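Local coordinates for methyltransferase (Pyrococcus horikoshii, PDB 1IXK), which probably methylates cytosine at carbon 5 in RNA, perhaps tRNA, using S-adenosyl-L-methionine as methyl donor, at residues A[265-270]-A[310-315]; A[189-194]-A[233-238]. All blocks are in the same frame, centred on the assembly; numbering follows the deposited sequence.

Contact 1: residues A[265-270]-A[310-315]; sequences FDVELL and AKIRKL
Asp266, just past the helix 255-264, offers its carbonyl O to the backbone N of Leu315, the C-terminal residue, at 2.8 Å. The CB of Asp266 lies beside the CB of Leu315, while the carboxylate of Asp266 turns off from the C-terminal strand. Val267, opposite Lys314, leans diagonally on Ile312, its CB only 3.5 Å from CG2 of Ile312, a tight fit; Leu233 and Leu262 close over the valine. Glu268 and Arg313 form an antiparallel hydrogen-bonded pair, bonded in both directions between their backbone N and O atoms. On the other face their side chains run side by side. With CG between backbone N and carbonyl carbon (chi1 68°), the glutamate sends OE2 to NH1 of Arg313, 3.0 Å away, a salt bridge in which NH1 comes to OE2 from above the carboxylate plane; the two flat groups are turned 42° apart. CD1 of Leu315 packs on CG of Glu268 at 3.5 Å, so the last side chain lies along the aliphatic part of the glutamate. Leu269 returns to the face of Val267 and Ile312, packed against helices 215-235 and 255-264, and lays CD2 against CG1 of Ile312 at 3.6 Å. Leu270 rests CD1 on CB of Arg313, while its N bonds to Lys311 O at 2.8 Å; beyond, a water links Leu270 O to Lys311 N. Lys311 then carries its NZ to Ala113 O. The antiparallel last strand, slotted between strands 240-246 and 267-270, is the hallmark of the class I (Rossmann-like) methyltransferase sheet.

Contact 2: residues A[189-194]-A[233-238]; sequences DKILLD and LEVLKP
Asp189 and Lys237 make the polar link of this contact, a salt bridge with OD1 of Asp189 2.7 Å from NZ of Lys237. The ammonium comes to the anti side of the carboxylate, 32° out of its plane. Lys237 has CG between its backbone N and carbonyl carbon (chi1 66°) and is extended from there on, so the chain passes over the backbone of Asp189, with CE 3.5 Å from CA of Asp189, before its tip reaches the acid. The second oxygen, OD2, accepts a hydrogen bond from the backbone N of Ile121, so the carboxylate is gripped from two parts of the chain and its rotation is probably fixed. Lys190 points away from the 233-238 segment and pairs instead with Glu120.

The strand 188-194 lies between strands 121-124 and 240-246 in the parallel part of the sheet, and the helix 215-235 that follows it leads by way of Leu236 and Lys237 into strand 240-246: a beta-alpha-beta crossover of the Rossmann-like methyltransferase fold. At the far end of strand 188-194 stands Asp194, predicted to bind S-adenosyl-L-methionine, while the salt bridge sits at its beginning.

The apolar contacts join strand 188-194 to the segment where the crossover returns to the sheet. Ile191 points toward segment 233-238, and its CD1 meets CG2 of Val235 at 3.6 Å, the two side chains crossing at about a right angle. In Leu236, chi1 (-172°) carries CG away from the backbone N, and CD1 reaches the strand; there it touches CG1 of Ile191 at 3.9 Å and lies 3.8 Å from the carbonyl O of Asp189.

In the fold
From the N terminus, contact 2 comes first: strand 188-194 is followed by helix 215-235, and the excursion closes where residues 233-235 and 236-237 come back beside the strand's start. Strand 240-246 and helix 255-264 then lead to contact 1, which opens at 265-270 and closes a loop of 39 intervening residues with the C terminus. Both contacts reach the same sheet, one after the other without nesting or crossing, and their centres are about 10 Å apart. Lys314 joins them: its NZ probably hydrogen-bonds to the carbonyl oxygens of Leu233 and Leu236, while Phe265 packs on Leu233, tying the C-terminal strand and the residue just after helix 255-264 to residues 233-236.

Contact 1: residues A[265-270]-A[310-315]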
loop_
_atom_site.group_PDB
_atom_site.type_symbol
_atom_site.label_atom_id
_atom_site.label_comp_id
_atom_site.label_asym_id
_atom_site.label_seq_id
_atom_site.Cartn_x
_atom_site.Cartn_y
_atom_site.Cartn_z
ATOM N N PHE A 265 -16.714 -14.972 -1.218
ATOM C CA PHE A 265 -15.909 -15.801 -2.113
ATOM C C PHE A 265 -15.225 -16.969 -1.415
ATOM O O PHE A 265 -15.212 -17.052 -0.192
ATOM C CB PHE A 265 -14.843 -14.953 -2.806
ATOM C CG PHE A 265 -15.386 -13.714 -3.463
ATOM C CD1 PHE A 265 -15.354 -12.494 -2.804
ATOM C CD2 PHE A 265 -15.925 -13.774 -4.742
ATOM C CE1 PHE A 265 -15.854 -11.340 -3.409
ATOM C CE2 PHE A 265 -16.428 -12.629 -5.358
ATOM C CZ PHE A 265 -16.389 -11.408 -4.688
ATOM N N ASP A 266 -14.641 -17.859 -2.209
ATOM C CA ASP A 266 -13.938 -19.019 -1.680
ATOM C C ASP A 266 -12.475 -18.634 -1.464
ATOM O O ASP A 266 -11.594 -19.008 -2.242
ATOM C CB ASP A 266 -14.058 -20.181 -2.663
ATOM C CG ASP A 266 -15.500 -20.565 -2.919
ATOM O OD1 ASP A 266 -16.166 -21.016 -1.965
ATOM O OD2 ASP A 266 -15.974 -20.405 -4.066
ATOM N N VAL A 267 -12.239 -17.867 -0.404
ATOM C CA VAL A 267 -10.904 -17.391 -0.063
ATOM C C VAL A 267 -10.613 -17.533 1.427
ATOM O O VAL A 267 -11.516 -17.754 2.233
ATOM C CB VAL A 267 -10.732 -15.898 -0.428
ATOM C CG1 VAL A 267 -10.989 -15.689 -1.918
ATOM C CG2 VAL A 267 -11.685 -15.044 0.411
ATOM N N GLU A 268 -9.339 -17.389 1.780
ATOM C CA GLU A 268 -8.902 -17.472 3.164
ATOM C C GLU A 268 -7.780 -16.448 3.327
ATOM O O GLU A 268 -7.105 -16.103 2.359
ATOM C CB GLU A 268 -8.365 -18.871 3.478
ATOM C CG GLU A 268 -7.067 -19.208 2.756
ATOM C CD GLU A 268 -6.675 -20.669 2.896
ATOM O OE1 GLU A 268 -7.355 -21.406 3.639
ATOM O OE2 GLU A 268 -5.684 -21.083 2.263
ATOM N N LEU A 269 -7.584 -15.956 4.542
ATOM C CA LEU A 269 -6.522 -14.987 4.774
ATOM C C LEU A 269 -5.249 -15.691 5.220
ATOM O O LEU A 269 -5.306 -16.714 5.906
ATOM C CB LEU A 269 -6.945 -13.974 5.839
ATOM C CG LEU A 269 -8.154 -13.083 5.533
ATOM C CD1 LEU A 269 -8.336 -12.091 6.665
ATOM C CD2 LEU A 269 -7.959 -12.352 4.212
ATOM N N LEU A 270 -4.102 -15.152 4.814
ATOM C CA LEU A 270 -2.814 -15.714 5.201
ATOM C C LEU A 270 -2.157 -14.740 6.176
ATOM O O LEU A 270 -2.374 -13.527 6.099
ATOM C CB LEU A 270 -1.920 -15.923 3.974
ATOM C CG LEU A 270 -2.478 -16.852 2.888
ATOM C CD1 LEU A 270 -1.490 -16.939 1.736
ATOM C CD2 LEU A 270 -2.743 -18.238 3.467
ATOM N N ALA A 310 -4.122 -6.831 3.749
ATOM C CA ALA A 310 -4.586 -8.200 3.946
ATOM C C ALA A 310 -4.068 -9.076 2.818
ATOM O O ALA A 310 -4.026 -8.653 1.660
ATOM C CB ALA A 310 -6.106 -8.248 3.982
ATOM N N LYS A 311 -3.673 -10.302 3.155
ATOM C CA LYS A 311 -3.162 -11.233 2.157
ATOM C C LYS A 311 -4.194 -12.340 1.978
ATOM O O LYS A 311 -4.464 -13.119 2.897
ATOM C CB LYS A 311 -1.822 -11.809 2.615
ATOM C CG LYS A 311 -1.152 -12.695 1.587
ATOM C CD LYS A 311 0.307 -12.915 1.963
ATOM C CE LYS A 311 1.000 -13.819 0.970
ATOM N NZ LYS A 311 2.484 -13.746 1.129
ATOM N N ILE A 312 -4.753 -12.409 0.780
ATOM C CA ILE A 312 -5.804 -13.370 0.467
ATOM C C ILE A 312 -5.385 -14.506 -0.465
ATOM O O ILE A 312 -4.758 -14.270 -1.494
ATOM C CB ILE A 312 -6.995 -12.623 -0.187
ATOM C CG1 ILE A 312 -7.468 -11.502 0.741
ATOM C CG2 ILE A 312 -8.116 -13.589 -0.509
ATOM C CD1 ILE A 312 -8.519 -10.580 0.120
ATOM N N ARG A 313 -5.730 -15.738 -0.096
ATOM C CA ARG A 313 -5.437 -16.896 -0.939
ATOM C C ARG A 313 -6.769 -17.441 -1.468
ATOM O O ARG A 313 -7.714 -17.625 -0.702
ATOM C CB ARG A 313 -4.711 -17.994 -0.147
ATOM C CG ARG A 313 -4.398 -19.218 -1.003
ATOM C CD ARG A 313 -3.609 -20.297 -0.260
ATOM N NE ARG A 313 -3.461 -21.476 -1.110
ATOM C CZ ARG A 313 -4.308 -22.505 -1.133
ATOM N NH1 ARG A 313 -5.367 -22.524 -0.340
ATOM N NH2 ARG A 313 -4.113 -23.498 -1.986
ATOM N N LYS A 314 -6.846 -17.686 -2.773
ATOM C CA LYS A 314 -8.068 -18.206 -3.379
ATOM C C LYS A 314 -8.068 -19.721 -3.242
ATOM O O LYS A 314 -7.091 -20.381 -3.576
ATOM C CB LYS A 314 -8.145 -17.805 -4.854
ATOM C CG LYS A 314 -9.422 -18.218 -5.577
ATOM C CD LYS A 314 -9.474 -17.575 -6.971
ATOM C CE LYS A 314 -10.713 -17.989 -7.756
ATOM N NZ LYS A 314 -10.757 -17.322 -9.102
ATOM N N LEU A 315 -9.174 -20.256 -2.739
ATOM C CA LEU A 315 -9.323 -21.694 -2.510
ATOM C C LEU A 315 -9.681 -22.488 -3.763
ATOM O O LEU A 315 -8.983 -23.485 -4.034
ATOM C CB LEU A 315 -10.387 -21.929 -1.433
ATOM C CG LEU A 315 -9.999 -21.646 0.023
ATOM C CD1 LEU A 315 -9.120 -20.410 0.126
ATOM C CD2 LEU A 315 -11.264 -21.487 0.840
ATOM O OXT LEU A 315 -10.659 -22.116 -4.442
HETATM O O HOH W 1 -3.654 -11.234 5.848
#

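Contact 2: residues A[189-194]-A[233-238]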
loop_
_atom_site.group_PDB
_atom_site.type_symbol
_atom_site.label_atom_id
_atom_site.label_comp_id
_atom_site.label_asym_id
_atom_site.label_seq_id
_atom_site.Cartn_x
_atom_site.Cartn_y
_atom_site.Cartn_z
ATOM N N ASP A 189 -1.410 -15.409 -11.311
ATOM C CA ASP A 189 -0.819 -16.097 -10.168
ATOM C C ASP A 189 -0.920 -15.179 -8.954
ATOM O O ASP A 189 -1.185 -15.631 -7.841
ATOM C CB ASP A 189 0.675 -16.384 -10.394
ATOM C CG ASP A 189 0.926 -17.407 -11.479
ATOM O OD1 ASP A 189 0.351 -18.512 -11.396
ATOM O OD2 ASP A 189 1.711 -17.109 -12.404
ATOM N N LYS A 190 -0.684 -13.887 -9.180
ATOM C CA LYS A 190 -0.691 -12.890 -8.107
ATOM C C LYS A 190 -1.361 -11.589 -8.539
ATOM O O LYS A 190 -1.230 -11.168 -9.691
ATOM C CB LYS A 190 0.746 -12.549 -7.698
ATOM C CG LYS A 190 1.605 -13.708 -7.230
ATOM C CD LYS A 190 1.214 -14.165 -5.854
ATOM C CE LYS A 190 2.413 -14.737 -5.108
ATOM N NZ LYS A 190 3.114 -15.800 -5.862
ATOM N N ILE A 191 -2.064 -10.954 -7.606
ATOM C CA ILE A 191 -2.725 -9.684 -7.884
ATOM C C ILE A 191 -2.476 -8.681 -6.766
ATOM O O ILE A 191 -2.617 -9.002 -5.589
ATOM C CB ILE A 191 -4.249 -9.865 -8.051
ATOM C CG1 ILE A 191 -4.521 -10.732 -9.282
ATOM C CG2 ILE A 191 -4.935 -8.493 -8.180
ATOM C CD1 ILE A 191 -5.970 -10.932 -9.588
ATOM N N LEU A 192 -2.087 -7.469 -7.142
ATOM C CA LEU A 192 -1.852 -6.412 -6.169
ATOM C C LEU A 192 -3.002 -5.418 -6.305
ATOM O O LEU A 192 -3.168 -4.801 -7.355
ATOM C CB LEU A 192 -0.524 -5.694 -6.444
ATOM C CG LEU A 192 -0.076 -4.701 -5.359
ATOM C CD1 LEU A 192 0.275 -5.475 -4.083
ATOM C CD2 LEU A 192 1.139 -3.906 -5.837
ATOM N N LEU A 193 -3.807 -5.292 -5.255
ATOM C CA LEU A 193 -4.927 -4.356 -5.255
ATOM C C LEU A 193 -4.619 -3.304 -4.211
ATOM O O LEU A 193 -5.049 -3.398 -3.054
ATOM C CB LEU A 193 -6.240 -5.070 -4.921
ATOM C CG LEU A 193 -7.491 -4.197 -4.779
ATOM C CD1 LEU A 193 -7.611 -3.216 -5.955
ATOM C CD2 LEU A 193 -8.704 -5.105 -4.706
ATOM N N ASP A 194 -3.846 -2.311 -4.635
ATOM C CA ASP A 194 -3.417 -1.220 -3.778
ATOM C C ASP A 194 -4.159 0.062 -4.118
ATOM O O ASP A 194 -4.113 0.532 -5.253
ATOM C CB ASP A 194 -1.910 -1.000 -3.938
ATOM C CG ASP A 194 -1.475 -0.940 -5.402
ATOM O OD1 ASP A 194 -0.623 -0.088 -5.734
ATOM O OD2 ASP A 194 -1.971 -1.749 -6.221
ATOM N N LEU A 233 -10.319 -11.164 -7.775
ATOM C CA LEU A 233 -10.461 -12.559 -7.382
ATOM C C LEU A 233 -10.967 -13.399 -8.555
ATOM O O LEU A 233 -10.601 -14.569 -8.700
ATOM C CB LEU A 233 -11.410 -12.672 -6.186
ATOM C CG LEU A 233 -10.859 -12.087 -4.881
ATOM C CD1 LEU A 233 -11.922 -12.146 -3.789
ATOM C CD2 LEU A 233 -9.616 -12.854 -4.459
ATOM N N GLU A 234 -11.788 -12.781 -9.400
ATOM C CA GLU A 234 -12.363 -13.434 -10.575
ATOM C C GLU A 234 -11.310 -13.949 -11.565
ATOM O O GLU A 234 -11.433 -15.053 -12.103
ATOM C CB GLU A 234 -13.292 -12.449 -11.291
ATOM C CG GLU A 234 -13.921 -12.973 -12.571
ATOM C CD GLU A 234 -14.510 -11.855 -13.421
ATOM O OE1 GLU A 234 -15.257 -11.019 -12.871
ATOM O OE2 GLU A 234 -14.224 -11.813 -14.638
ATOM N N VAL A 235 -10.278 -13.146 -11.810
ATOM C CA VAL A 235 -9.226 -13.522 -12.746
ATOM C C VAL A 235 -8.052 -14.227 -12.065
ATOM O O VAL A 235 -7.073 -14.592 -12.712
ATOM C CB VAL A 235 -8.694 -12.282 -13.503
ATOM C CG1 VAL A 235 -9.827 -11.627 -14.288
ATOM C CG2 VAL A 235 -8.090 -11.284 -12.520
ATOM N N LEU A 236 -8.157 -14.423 -10.760
ATOM C CA LEU A 236 -7.101 -15.080 -10.006
ATOM C C LEU A 236 -7.213 -16.600 -10.124
ATOM O O LEU A 236 -8.306 -17.155 -10.055
ATOM C CB LEU A 236 -7.194 -14.671 -8.534
ATOM C CG LEU A 236 -6.067 -15.114 -7.608
ATOM C CD1 LEU A 236 -4.761 -14.475 -8.067
ATOM C CD2 LEU A 236 -6.388 -14.701 -6.177
ATOM N N LYS A 237 -6.083 -17.268 -10.306
ATOM C CA LYS A 237 -6.072 -18.722 -10.421
ATOM C C LYS A 237 -6.360 -19.342 -9.057
ATOM O O LYS A 237 -6.156 -18.708 -8.019
ATOM C CB LYS A 237 -4.695 -19.203 -10.873
ATOM C CG LYS A 237 -3.627 -18.940 -9.819
ATOM C CD LYS A 237 -2.309 -19.641 -10.113
ATOM C CE LYS A 237 -1.312 -19.381 -8.983
ATOM N NZ LYS A 237 -0.008 -20.052 -9.212
ATOM N N PRO A 238 -6.865 -20.586 -9.037
ATOM C CA PRO A 238 -7.129 -21.201 -7.734
ATOM C C PRO A 238 -5.765 -21.352 -7.063
ATOM O O PRO A 238 -4.779 -21.713 -7.716
ATOM C CB PRO A 238 -7.749 -22.543 -8.110
ATOM C CG PRO A 238 -8.468 -22.218 -9.389
ATOM C CD PRO A 238 -7.436 -21.395 -10.126
#